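PDB 4MKX: inositol dehydrogenase from Lactobacillus casei, which probably oxidises scyllo-inositol with NAD as cofactor, as expected of a sugar alcohol dehydrogenase of the Gfo/Idh/MocA family. Local coordinates for residues L45-T49 and M75-I81; S90-L94 and S109-L115; K134-F139 and N321-T327; Y168-P172 and G258-E262; A216-R221 and L232-A237. All coordinates share one frame; numbering follows the deposited sequence.

Contact 1: residues L45-T49 and M75-I81; sequences LQAAT and MVQHADI
The side-chain NE2 of Gln46 and the backbone N of Asp80 bond to OE2 of Glu67. This carboxylate oxygen joins the two segments from the neighbouring strand 67-69. The rest of the contact is van der Waals packing. CG of Gln46 lies 3.3 Å from the carbonyl O of Asp80, while its NE2 passes CB of Asp80 at 3.9 Å. The amide and carboxylate planes are 76° apart, and OD2 of Asp80 turns to a salt bridge with Lys19. Further along the strand, the methyl of Ala47 meets three side chains: SD of Met75 (CB to SD 3.8 Å), CB of Ala79 (CB to CB 3.9 Å) and CG2 of Ile81 (CB to CG2 4.0 Å). This is the Rossmann part of the protein. Strand 43-49 belongs to its parallel sheet, and helix 72-78 lies on the crossover from edge strand 67-69 to strand 83-86. Asp80 is the centre of an inverse gamma turn that leads out of this helix. The extended first torsions of Met75 carry SD to Thr49, and the turn at chi3 (67°) folds CE beside it. OG1 of Thr49 is 3.2 Å from SD and 3.3 Å from CE of Met75. OG1 is buried by this thioether sulfur, CB and the methyl CE, and no hydrogen-bond partner for it is modelled. Phe69 of strand 67-69 packs on both Thr49 and Met75.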
# COMPACT_ATOMS: atom_id res chain seq x y z
N LEU A 45 12.26 -37.02 -15.41
CA LEU A 45 13.60 -36.59 -15.79
C LEU A 45 14.45 -37.83 -15.98
O LEU A 45 14.86 -38.48 -15.02
CB LEU A 45 14.22 -35.66 -14.74
CG LEU A 45 15.49 -34.95 -15.21
CD1 LEU A 45 15.18 -33.99 -16.33
CD2 LEU A 45 16.16 -34.23 -14.07
N GLN A 46 14.71 -38.16 -17.24
CA GLN A 46 15.32 -39.43 -17.62
C GLN A 46 16.82 -39.31 -17.79
O GLN A 46 17.58 -40.21 -17.41
CB GLN A 46 14.69 -39.92 -18.92
CG GLN A 46 15.39 -41.12 -19.54
CD GLN A 46 15.10 -42.41 -18.80
OE1 GLN A 46 14.25 -42.46 -17.91
NE2 GLN A 46 15.81 -43.47 -19.18
N ALA A 47 17.26 -38.20 -18.37
CA ALA A 47 18.67 -38.05 -18.72
C ALA A 47 19.16 -36.63 -18.44
O ALA A 47 18.38 -35.68 -18.44
CB ALA A 47 18.88 -38.39 -20.18
N ALA A 48 20.46 -36.51 -18.19
CA ALA A 48 21.10 -35.21 -18.00
C ALA A 48 22.43 -35.19 -18.74
O ALA A 48 23.13 -36.22 -18.79
CB ALA A 48 21.30 -34.92 -16.52
N THR A 49 22.78 -34.04 -19.31
CA THR A 49 24.09 -33.84 -19.94
C THR A 49 24.82 -32.71 -19.24
O THR A 49 24.25 -31.64 -19.02
CB THR A 49 23.95 -33.45 -21.42
OG1 THR A 49 23.39 -34.54 -22.15
CG2 THR A 49 25.31 -33.08 -22.03
N MET A 75 23.59 -37.74 -25.86
CA MET A 75 22.31 -37.88 -25.15
C MET A 75 21.13 -37.98 -26.11
O MET A 75 20.28 -38.85 -25.97
CB MET A 75 22.07 -36.72 -24.18
CG MET A 75 20.71 -36.82 -23.49
SD MET A 75 20.40 -35.53 -22.25
CE MET A 75 20.32 -34.07 -23.28
N VAL A 76 21.07 -37.07 -27.07
CA VAL A 76 19.92 -37.02 -27.96
C VAL A 76 19.84 -38.24 -28.90
O VAL A 76 18.76 -38.66 -29.33
CB VAL A 76 19.90 -35.68 -28.71
CG1 VAL A 76 18.67 -35.56 -29.53
CG2 VAL A 76 19.94 -34.54 -27.70
N GLN A 77 20.99 -38.82 -29.21
CA GLN A 77 21.02 -39.98 -30.08
C GLN A 77 20.67 -41.27 -29.34
O GLN A 77 20.05 -42.17 -29.91
CB GLN A 77 22.40 -40.15 -30.73
CG GLN A 77 22.74 -39.10 -31.75
CD GLN A 77 24.15 -39.27 -32.29
OE1 GLN A 77 24.51 -40.35 -32.76
NE2 GLN A 77 24.95 -38.21 -32.20
N HIS A 78 21.07 -41.36 -28.08
CA HIS A 78 21.01 -42.65 -27.39
C HIS A 78 20.07 -42.74 -26.18
O HIS A 78 19.57 -43.82 -25.88
CB HIS A 78 22.42 -43.08 -26.98
CG HIS A 78 23.40 -43.11 -28.11
ND1 HIS A 78 24.57 -42.39 -28.10
CD2 HIS A 78 23.38 -43.79 -29.29
CE1 HIS A 78 25.23 -42.60 -29.23
NE2 HIS A 78 24.53 -43.45 -29.96
N ALA A 79 19.82 -41.62 -25.49
CA ALA A 79 18.98 -41.67 -24.29
C ALA A 79 17.53 -42.03 -24.62
O ALA A 79 17.05 -41.81 -25.73
CB ALA A 79 19.05 -40.35 -23.52
N ASP A 80 16.83 -42.59 -23.64
CA ASP A 80 15.42 -42.91 -23.82
C ASP A 80 14.57 -41.69 -23.48
O ASP A 80 13.91 -41.67 -22.44
CB ASP A 80 15.02 -44.10 -22.94
CG ASP A 80 13.59 -44.54 -23.17
OD1 ASP A 80 13.03 -44.24 -24.25
OD2 ASP A 80 13.04 -45.21 -22.27
N ILE A 81 14.59 -40.69 -24.34
CA ILE A 81 13.88 -39.44 -24.07
C ILE A 81 13.00 -39.03 -25.25
O ILE A 81 13.27 -39.41 -26.40
CB ILE A 81 14.85 -38.30 -23.75
CG1 ILE A 81 15.80 -38.03 -24.93
CG2 ILE A 81 15.64 -38.60 -22.48
CD1 ILE A 81 16.80 -36.90 -24.64

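Contact 2: residues S90-L94 and S109-L115; sequences SGFHL and SEKPIGL
Glu110, Lys111 and Pro112 form the EKP motif of the Gfo/Idh/MocA family, which in relatives lies by the nicotinamide end of the NAD site. His93, at the start of helix 93-102, holds this loop just after strand 106-109. Its ND1 donates to the carbonyl O of Pro112 at 2.7 Å, with an N-H...O angle of 153°. The donor sits nearly along the C=O axis, and the oxygen is tilted 15° from the ring plane. CG beside the backbone N (chi1 -69°) turns the ring over Ser90 and toward this carbonyl. Lys111 O lies at the same ring edge, 3.4 Å from CE1 of His93. CA of Ser90 covers one ring face, and NE2 bonds to Ser88 O. The ring thus links the two loops at the ends of neighbouring strands. A leucine in place of His93 is likely to leave Pro112 O and Ser88 O without these donors and the cis-proline turn less firmly held. Pro112 follows a cis peptide bond, and its CD rests 3.7 Å from CB of Ser90. At Gly114 a side chain would run into CD1 of Leu94. Ile113 O is buried with no polar partner in the model; CB of His93 and CD2 of Leu94 each approach it to 3.2 Å.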
# COMPACT_ATOMS: atom_id res chain seq x y z
N SER A 90 24.08 -19.47 -23.51
CA SER A 90 23.35 -19.00 -24.69
C SER A 90 24.06 -19.32 -26.01
O SER A 90 23.40 -19.47 -27.04
CB SER A 90 23.16 -17.49 -24.61
OG SER A 90 24.40 -16.88 -24.32
N GLY A 91 25.38 -19.41 -25.97
CA GLY A 91 26.15 -19.68 -27.17
C GLY A 91 25.91 -21.06 -27.76
O GLY A 91 26.25 -21.30 -28.91
N PHE A 92 25.29 -21.95 -26.99
CA PHE A 92 25.08 -23.34 -27.42
C PHE A 92 23.64 -23.64 -27.81
O PHE A 92 23.36 -24.72 -28.34
CB PHE A 92 25.48 -24.31 -26.30
CG PHE A 92 26.93 -24.23 -25.92
CD1 PHE A 92 27.88 -24.94 -26.64
CD2 PHE A 92 27.34 -23.46 -24.85
CE1 PHE A 92 29.22 -24.86 -26.29
CE2 PHE A 92 28.67 -23.39 -24.49
CZ PHE A 92 29.62 -24.09 -25.22
N HIS A 93 22.74 -22.71 -27.54
CA HIS A 93 21.31 -22.95 -27.77
C HIS A 93 20.98 -23.38 -29.19
O HIS A 93 20.33 -24.40 -29.39
CB HIS A 93 20.46 -21.75 -27.36
CG HIS A 93 20.42 -21.52 -25.89
ND1 HIS A 93 19.64 -20.54 -25.30
CD2 HIS A 93 21.08 -22.13 -24.88
CE1 HIS A 93 19.82 -20.56 -24.00
NE2 HIS A 93 20.69 -21.52 -23.71
N LEU A 94 21.43 -22.63 -30.19
CA LEU A 94 21.07 -22.92 -31.57
C LEU A 94 21.53 -24.30 -32.04
O LEU A 94 20.75 -25.03 -32.64
CB LEU A 94 21.62 -21.85 -32.52
CG LEU A 94 21.06 -20.45 -32.26
CD1 LEU A 94 21.70 -19.46 -33.21
CD2 LEU A 94 19.57 -20.44 -32.45
N SER A 109 13.65 -24.49 -24.97
CA SER A 109 14.94 -23.82 -24.83
C SER A 109 14.80 -22.60 -23.95
O SER A 109 13.85 -21.84 -24.10
CB SER A 109 15.45 -23.39 -26.20
OG SER A 109 16.66 -22.67 -26.08
N GLU A 110 15.74 -22.40 -23.03
CA GLU A 110 15.80 -21.12 -22.34
C GLU A 110 16.12 -19.99 -23.29
O GLU A 110 16.65 -20.20 -24.39
CB GLU A 110 16.83 -21.14 -21.21
CG GLU A 110 16.25 -21.59 -19.88
CD GLU A 110 15.14 -20.66 -19.39
OE1 GLU A 110 15.12 -19.47 -19.79
OE2 GLU A 110 14.28 -21.12 -18.61
N LYS A 111 15.78 -18.77 -22.88
CA LYS A 111 16.21 -17.58 -23.60
C LYS A 111 17.71 -17.36 -23.44
O LYS A 111 18.32 -17.88 -22.50
CB LYS A 111 15.42 -16.36 -23.10
CG LYS A 111 15.68 -15.98 -21.63
CD LYS A 111 16.84 -14.98 -21.49
CE LYS A 111 17.28 -14.81 -20.03
NZ LYS A 111 18.50 -13.96 -19.91
N PRO A 112 18.32 -16.61 -24.37
CA PRO A 112 17.77 -16.16 -25.65
C PRO A 112 17.85 -17.33 -26.60
O PRO A 112 18.52 -18.31 -26.28
CB PRO A 112 18.77 -15.08 -26.09
CG PRO A 112 20.06 -15.50 -25.50
CD PRO A 112 19.72 -16.19 -24.19
N ILE A 113 17.20 -17.24 -27.75
CA ILE A 113 17.28 -18.35 -28.69
C ILE A 113 18.71 -18.52 -29.20
O ILE A 113 19.19 -19.64 -29.41
CB ILE A 113 16.26 -18.19 -29.85
CG1 ILE A 113 16.16 -19.49 -30.66
CG2 ILE A 113 16.59 -16.98 -30.75
CD1 ILE A 113 14.96 -19.50 -31.59
N GLY A 114 19.40 -17.40 -29.36
CA GLY A 114 20.75 -17.39 -29.88
C GLY A 114 21.25 -15.96 -29.89
O GLY A 114 20.52 -15.05 -29.45
N LEU A 115 22.46 -15.75 -30.38
CA LEU A 115 23.12 -14.45 -30.29
C LEU A 115 23.37 -13.79 -31.64
O LEU A 115 23.56 -12.56 -31.73
CB LEU A 115 24.44 -14.59 -29.54
CG LEU A 115 24.28 -15.25 -28.17
CD1 LEU A 115 25.62 -15.57 -27.57
CD2 LEU A 115 23.48 -14.34 -27.26

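Contact 3: residues K134-F139 and N321-T327; sequences KFQLGF and NQDVGIT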
# COMPACT_ATOMS: atom_id res chain seq x y z
N LYS A 134 7.19 -29.95 -31.07
CA LYS A 134 6.96 -28.74 -30.29
C LYS A 134 8.26 -27.99 -30.08
O LYS A 134 9.30 -28.61 -29.80
CB LYS A 134 6.36 -29.11 -28.93
CG LYS A 134 5.01 -29.81 -29.03
CD LYS A 134 4.03 -29.01 -29.86
CE LYS A 134 2.77 -29.80 -30.14
NZ LYS A 134 1.99 -29.21 -31.26
N PHE A 135 8.22 -26.67 -30.20
CA PHE A 135 9.37 -25.85 -29.83
C PHE A 135 8.88 -24.71 -28.96
O PHE A 135 7.93 -24.01 -29.33
CB PHE A 135 10.08 -25.28 -31.07
CG PHE A 135 11.12 -24.26 -30.74
CD1 PHE A 135 12.37 -24.65 -30.27
CD2 PHE A 135 10.85 -22.91 -30.87
CE1 PHE A 135 13.33 -23.70 -29.93
CE2 PHE A 135 11.79 -21.96 -30.53
CZ PHE A 135 13.04 -22.35 -30.07
N GLN A 136 9.51 -24.53 -27.80
CA GLN A 136 9.06 -23.53 -26.84
C GLN A 136 10.25 -22.79 -26.24
O GLN A 136 11.22 -23.41 -25.79
CB GLN A 136 8.23 -24.20 -25.73
CG GLN A 136 7.56 -23.22 -24.76
CD GLN A 136 6.60 -23.91 -23.82
OE1 GLN A 136 5.97 -24.91 -24.17
NE2 GLN A 136 6.50 -23.40 -22.60
N LEU A 137 10.16 -21.45 -26.22
CA LEU A 137 11.18 -20.62 -25.59
C LEU A 137 10.78 -20.23 -24.18
O LEU A 137 9.60 -19.96 -23.93
CB LEU A 137 11.41 -19.36 -26.41
CG LEU A 137 12.27 -19.63 -27.63
CD1 LEU A 137 12.10 -18.50 -28.65
CD2 LEU A 137 13.72 -19.75 -27.18
N GLY A 138 11.75 -20.16 -23.26
CA GLY A 138 11.46 -19.92 -21.85
C GLY A 138 11.12 -18.49 -21.44
O GLY A 138 11.70 -17.97 -20.48
N PHE A 139 10.19 -17.85 -22.13
CA PHE A 139 9.71 -16.54 -21.68
C PHE A 139 8.67 -16.72 -20.57
O PHE A 139 7.46 -16.67 -20.80
CB PHE A 139 9.13 -15.76 -22.87
CG PHE A 139 10.18 -15.29 -23.85
CD1 PHE A 139 11.28 -14.59 -23.41
CD2 PHE A 139 10.07 -15.59 -25.20
CE1 PHE A 139 12.26 -14.16 -24.30
CE2 PHE A 139 11.05 -15.17 -26.10
CZ PHE A 139 12.14 -14.46 -25.65
N ASN A 321 -0.98 -32.34 -28.21
CA ASN A 321 -0.64 -31.85 -29.54
C ASN A 321 -1.18 -30.45 -29.83
O ASN A 321 -1.80 -30.21 -30.86
CB ASN A 321 -1.11 -32.84 -30.61
CG ASN A 321 -0.44 -32.62 -31.96
OD1 ASN A 321 0.42 -31.74 -32.10
ND2 ASN A 321 -0.81 -33.42 -32.95
N GLN A 322 -0.96 -29.53 -28.89
CA GLN A 322 -1.34 -28.13 -29.09
C GLN A 322 -0.12 -27.22 -29.03
O GLN A 322 0.83 -27.49 -28.30
CB GLN A 322 -2.40 -27.70 -28.06
CG GLN A 322 -2.60 -26.18 -27.91
CD GLN A 322 -3.06 -25.47 -29.20
OE1 GLN A 322 -3.27 -26.09 -30.25
NE2 GLN A 322 -3.21 -24.16 -29.10
N ASP A 323 -0.14 -26.15 -29.82
CA ASP A 323 0.94 -25.18 -29.80
C ASP A 323 0.72 -24.12 -28.71
O ASP A 323 -0.39 -23.64 -28.52
CB ASP A 323 1.13 -24.53 -31.17
CG ASP A 323 1.69 -25.50 -32.20
OD1 ASP A 323 2.88 -25.87 -32.08
OD2 ASP A 323 0.95 -25.88 -33.13
N VAL A 324 1.80 -23.79 -28.01
CA VAL A 324 1.75 -22.88 -26.87
C VAL A 324 1.76 -21.41 -27.34
O VAL A 324 1.22 -20.53 -26.66
CB VAL A 324 2.90 -23.19 -25.88
CG1 VAL A 324 3.18 -22.04 -24.94
CG2 VAL A 324 2.58 -24.46 -25.09
N GLY A 325 2.36 -21.17 -28.49
CA GLY A 325 2.28 -19.84 -29.09
C GLY A 325 3.49 -18.95 -28.85
O GLY A 325 3.44 -17.75 -29.10
N ILE A 326 4.57 -19.55 -28.37
CA ILE A 326 5.84 -18.83 -28.23
C ILE A 326 6.80 -19.38 -29.29
O ILE A 326 7.25 -20.52 -29.20
CB ILE A 326 6.44 -19.00 -26.83
CG1 ILE A 326 5.43 -18.56 -25.77
CG2 ILE A 326 7.72 -18.20 -26.70
CD1 ILE A 326 5.87 -18.86 -24.34
N THR A 327 7.10 -18.56 -30.29
CA THR A 327 7.79 -19.05 -31.48
C THR A 327 9.25 -18.65 -31.57
O THR A 327 9.74 -17.83 -30.78
CB THR A 327 7.10 -18.55 -32.76
OG1 THR A 327 7.28 -17.13 -32.87
CG2 THR A 327 5.62 -18.85 -32.69
O HOH W 1 5.61 -22.53 -27.95
O HOH W 2 5.57 -25.66 -31.38
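Lys134 reaches across to the start of segment 321-327 with a chain bent at chi2 (-54°). Its NZ donates to OD1 of Asn321 at 3.1 Å, in the carbonyl plane of that amide. The same NZ forms a longer salt bridge with OD1 of Asp323, 3.6 Å away. Both partners cross the lysine at about a right angle. At Phe135 the backbone is joined to the loop through two waters. One accepts from Phe135 N and donates to OD1 of Asp323, with a water-to-OD1 distance of 2.8 Å. The other donates to Phe135 O and accepts from Ile326 N. OE1 of Gln136 lies 3.5 Å from the methyl CG2 of Val324. CB of Leu137 packs on CG2 of Ile326 at 3.9 Å, and CD1 of Leu137 comes 3.2 Å from Thr327 O. Gly138 is the centre of an inverse gamma turn. Beyond it, CD2 of Phe139 meets CG2 of Ile326 at 3.8 Å, the methyl lying at the ring edge. Strand 135-137 is an edge strand of the parallel Rossmann sheet within this chain and pairs with 106-109. The loop 321-327 runs past it from helix 304-319 to helix 328-347, with Thr327 as N-cap of the second helix.

Contact 4: residues Y168-P172 and G258-E262; sequences YSIDP and GYHVE
CD2 of His260 meets CB of Tyr168 at 3.9 Å, with the methylene at the edge of the imidazole. The Tyr168 and His260 rings lie obliquely, planes at 48° and centroids 6.0 Å apart. On the same face of the sheet, Glu262 runs alongside Tyr168 and points the same way. At the other end of the contact, OD1 of Asp171 approaches the edge of the Tyr259 ring, 3.4 Å from CE1. The backbones are joined by two pairs of bonds, Tyr168 to Glu262 and Ile170 to His260; Tyr168 N to Glu262 O measures 2.8 Å. Ser169 and Val261 form the non-hydrogen-bonded pair between them. This is antiparallel pairing of strands 162-172 and 260-267 in the mixed sheet of the C-terminal domain. CG of His260 lies anti to the backbone N (chi1 -171°), which extends the ring along the strand to Glu262. Both ring nitrogens of His260 are bonded: NE2 donates to OE1 of Glu262 at 2.9 Å, almost straight at 167°, and ND1 bonds to His257. With a leucine at His260, Glu262 OE1 and His257 would probably each lose a partner, leaving the carboxylate to its arginines. Farther out, Glu262 forms salt bridges with Arg166 and with Arg273 of the second subunit, and Tyr168 OH bonds to Glu264 of that subunit, so this face lies at a subunit interface. Ser169 OG, on the other face, bonds to Asp199 and Arg141.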
# COMPACT_ATOMS: atom_id res chain seq x y z
N TYR A 168 10.95 -2.50 -15.76
CA TYR A 168 12.22 -2.49 -15.05
C TYR A 168 12.59 -3.91 -14.72
O TYR A 168 11.75 -4.67 -14.23
CB TYR A 168 12.04 -1.79 -13.70
CG TYR A 168 12.02 -0.28 -13.69
CD1 TYR A 168 11.82 0.48 -14.84
CD2 TYR A 168 12.19 0.40 -12.49
CE1 TYR A 168 11.81 1.88 -14.79
CE2 TYR A 168 12.16 1.78 -12.43
CZ TYR A 168 11.98 2.51 -13.57
OH TYR A 168 11.98 3.88 -13.48
N SER A 169 13.85 -4.26 -14.95
CA SER A 169 14.40 -5.52 -14.45
C SER A 169 15.72 -5.20 -13.77
O SER A 169 16.71 -4.89 -14.43
CB SER A 169 14.65 -6.51 -15.60
OG SER A 169 13.43 -6.92 -16.18
N ILE A 170 15.74 -5.27 -12.44
CA ILE A 170 16.95 -4.90 -11.69
C ILE A 170 17.34 -6.02 -10.72
O ILE A 170 16.60 -6.33 -9.79
CB ILE A 170 16.77 -3.59 -10.92
CG1 ILE A 170 16.12 -2.51 -11.80
CG2 ILE A 170 18.13 -3.07 -10.42
CD1 ILE A 170 15.85 -1.19 -11.04
N ASP A 171 18.51 -6.62 -10.94
CA ASP A 171 19.00 -7.70 -10.09
C ASP A 171 19.47 -7.13 -8.76
O ASP A 171 19.87 -5.97 -8.69
CB ASP A 171 20.17 -8.44 -10.76
CG ASP A 171 19.72 -9.66 -11.54
OD1 ASP A 171 18.57 -10.11 -11.39
OD2 ASP A 171 20.55 -10.19 -12.31
N PRO A 172 19.42 -7.95 -7.71
CA PRO A 172 19.81 -7.48 -6.37
C PRO A 172 21.30 -7.19 -6.25
O PRO A 172 22.13 -7.87 -6.86
CB PRO A 172 19.44 -8.67 -5.47
CG PRO A 172 19.45 -9.85 -6.37
CD PRO A 172 18.95 -9.35 -7.69
N GLY A 258 16.13 -5.70 -3.20
CA GLY A 258 15.82 -7.05 -3.65
C GLY A 258 15.74 -7.13 -5.16
O GLY A 258 16.38 -6.35 -5.87
N TYR A 259 14.96 -8.09 -5.66
CA TYR A 259 14.80 -8.31 -7.09
C TYR A 259 13.64 -7.47 -7.59
O TYR A 259 12.48 -7.74 -7.24
CB TYR A 259 14.49 -9.80 -7.30
CG TYR A 259 14.36 -10.26 -8.74
CD1 TYR A 259 15.35 -10.00 -9.68
CD2 TYR A 259 13.26 -11.00 -9.15
CE1 TYR A 259 15.23 -10.43 -10.99
CE2 TYR A 259 13.13 -11.45 -10.44
CZ TYR A 259 14.12 -11.17 -11.36
OH TYR A 259 14.01 -11.61 -12.67
N HIS A 260 13.93 -6.44 -8.38
CA HIS A 260 12.88 -5.52 -8.79
C HIS A 260 12.52 -5.75 -10.24
O HIS A 260 13.25 -5.35 -11.14
CB HIS A 260 13.28 -4.06 -8.58
CG HIS A 260 12.15 -3.10 -8.78
ND1 HIS A 260 11.49 -2.50 -7.72
CD2 HIS A 260 11.55 -2.65 -9.90
CE1 HIS A 260 10.55 -1.70 -8.19
NE2 HIS A 260 10.56 -1.77 -9.51
N VAL A 261 11.38 -6.40 -10.46
CA VAL A 261 10.84 -6.58 -11.81
C VAL A 261 9.43 -6.01 -11.79
O VAL A 261 8.57 -6.47 -11.04
CB VAL A 261 10.83 -8.05 -12.23
CG1 VAL A 261 10.06 -8.23 -13.52
CG2 VAL A 261 12.26 -8.53 -12.43
N GLU A 262 9.22 -4.97 -12.58
CA GLU A 262 8.00 -4.19 -12.51
C GLU A 262 7.64 -3.83 -13.94
O GLU A 262 8.52 -3.50 -14.73
CB GLU A 262 8.23 -2.91 -11.70
CG GLU A 262 7.01 -1.96 -11.65
CD GLU A 262 7.34 -0.59 -11.16
OE1 GLU A 262 8.54 -0.29 -10.95
OE2 GLU A 262 6.40 0.23 -10.98

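Contact 5: residues A216-R221 and L232-A237; sequences AIGLNR and LETGAA
Glu233 places CG between its backbone N and carbonyl carbon (chi1 71°), which sends its extended chain past Leu219 O, 3.1 Å from CG, toward Arg221. Asn220 has CG beside its own backbone N (chi1 -68°). This turns OD1 to the backbone N of Glu233, an acceptor at 2.6 Å in a bent bond of 134°. Its ND2 bonds to Asp227 and Glu231 O. The carboxylate of Glu233 receives the backbone N of Ala222 and of Tyr223, so it holds the loop between the strands. A water donates to OE2 of Glu233 at 2.7 Å and to Leu219 O, and accepts from OG1 of Thr234 at 2.8 Å. CD2 of Leu232 lies 3.5 Å from Leu219 N. It fills the place where a side chain on Gly218 would point. Gly218 and Gly235 face each other with their CA atoms only 3.9 Å apart. Ile217 and Ala236 form a regular hydrogen-bonded pair, with 2.9 Å between Ile217 N and Ala236 O. Arg221 leads away to salt bridges with Asp243 and Asp161 of the second subunit. Strands 211-219 and 234-241 are antiparallel neighbours in the C-terminal sheet, whose face bearing Ile217, Leu219 and Thr234 packs on that subunit, as in Gfo/Idh/MocA dimers.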
# COMPACT_ATOMS: atom_id res chain seq x y z
N ALA A 216 19.70 4.12 -25.98
CA ALA A 216 20.00 3.57 -24.67
C ALA A 216 21.22 4.26 -24.11
O ALA A 216 22.19 4.56 -24.84
CB ALA A 216 20.21 2.05 -24.73
N ILE A 217 21.17 4.52 -22.81
CA ILE A 217 22.30 5.10 -22.10
C ILE A 217 22.55 4.30 -20.84
O ILE A 217 21.73 3.48 -20.43
CB ILE A 217 22.07 6.59 -21.75
CG1 ILE A 217 20.87 6.78 -20.82
CG2 ILE A 217 21.89 7.43 -23.01
CD1 ILE A 217 20.59 8.27 -20.51
N GLY A 218 23.70 4.51 -20.22
CA GLY A 218 24.03 3.73 -19.05
C GLY A 218 25.18 4.32 -18.30
O GLY A 218 25.84 5.26 -18.77
N LEU A 219 25.46 3.74 -17.15
CA LEU A 219 26.35 4.36 -16.20
C LEU A 219 26.90 3.27 -15.31
O LEU A 219 26.19 2.31 -14.98
CB LEU A 219 25.54 5.37 -15.38
CG LEU A 219 26.12 6.21 -14.24
CD1 LEU A 219 27.19 7.16 -14.77
CD2 LEU A 219 24.99 7.00 -13.58
N ASN A 220 28.16 3.39 -14.94
CA ASN A 220 28.74 2.54 -13.91
C ASN A 220 29.17 3.32 -12.66
O ASN A 220 30.36 3.38 -12.35
CB ASN A 220 29.89 1.75 -14.49
CG ASN A 220 29.43 0.73 -15.50
OD1 ASN A 220 28.46 0.01 -15.26
ND2 ASN A 220 30.10 0.68 -16.64
N ARG A 221 28.20 3.88 -11.95
CA ARG A 221 28.49 4.79 -10.84
C ARG A 221 29.02 4.06 -9.62
O ARG A 221 30.06 4.40 -9.07
CB ARG A 221 27.23 5.56 -10.45
CG ARG A 221 27.50 6.77 -9.56
CD ARG A 221 27.68 7.99 -10.43
NE ARG A 221 26.39 8.53 -10.82
CZ ARG A 221 26.21 9.50 -11.71
NH1 ARG A 221 27.25 10.04 -12.34
NH2 ARG A 221 24.99 9.91 -11.99
N LEU A 232 27.66 -2.87 -17.91
CA LEU A 232 26.89 -1.78 -17.34
C LEU A 232 26.24 -2.24 -16.07
O LEU A 232 25.75 -3.37 -16.00
CB LEU A 232 25.78 -1.33 -18.30
CG LEU A 232 26.15 -0.37 -19.42
CD1 LEU A 232 24.97 -0.18 -20.36
CD2 LEU A 232 26.61 0.96 -18.84
N GLU A 233 26.21 -1.37 -15.06
CA GLU A 233 25.50 -1.68 -13.83
C GLU A 233 24.05 -1.18 -13.88
O GLU A 233 23.17 -1.81 -13.30
CB GLU A 233 26.22 -1.10 -12.62
CG GLU A 233 26.15 0.39 -12.53
CD GLU A 233 26.75 0.92 -11.26
OE1 GLU A 233 27.76 0.34 -10.81
OE2 GLU A 233 26.21 1.92 -10.74
N THR A 234 23.81 -0.05 -14.54
CA THR A 234 22.44 0.44 -14.75
C THR A 234 22.35 1.04 -16.13
O THR A 234 23.26 1.74 -16.57
CB THR A 234 22.04 1.54 -13.73
OG1 THR A 234 22.46 1.16 -12.42
CG2 THR A 234 20.53 1.74 -13.74
N GLY A 235 21.24 0.77 -16.82
CA GLY A 235 21.02 1.35 -18.12
C GLY A 235 19.56 1.68 -18.28
O GLY A 235 18.69 1.10 -17.62
N ALA A 236 19.29 2.63 -19.15
CA ALA A 236 17.94 3.02 -19.43
C ALA A 236 17.78 3.17 -20.93
O ALA A 236 18.74 3.50 -21.64
CB ALA A 236 17.59 4.32 -18.72
N ALA A 237 16.56 2.95 -21.42
CA ALA A 237 16.31 3.05 -22.83
C ALA A 237 14.94 3.63 -23.12
O ALA A 237 13.98 3.41 -22.36
CB ALA A 237 16.45 1.68 -23.49
O HOH W 3 24.52 3.03 -12.52

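How the contacts relate
Contacts 1 and 2 close first along the chain, and contact 3 opens next but closes last. Contacts 1, 2 and 3 belong to the Rossmann part; contacts 4 and 5 lie in the C-terminal domain. Contacts 1 and 3 reach the same parallel sheet, their centres about 21 Å apart. Contacts 2 and 3 touch: Ser109 pairs with the backbone of Gln136 and Gly138, and Ile113 packs on Phe135. The loop closed by contact 3 contains contacts 4 and 5, so segment 321-327 returns to the Rossmann sheet after the chain has passed through the C-terminal domain. Contacts 4 and 5 share the mixed sheet, with centres about 14 Å apart, and both touch the second subunit.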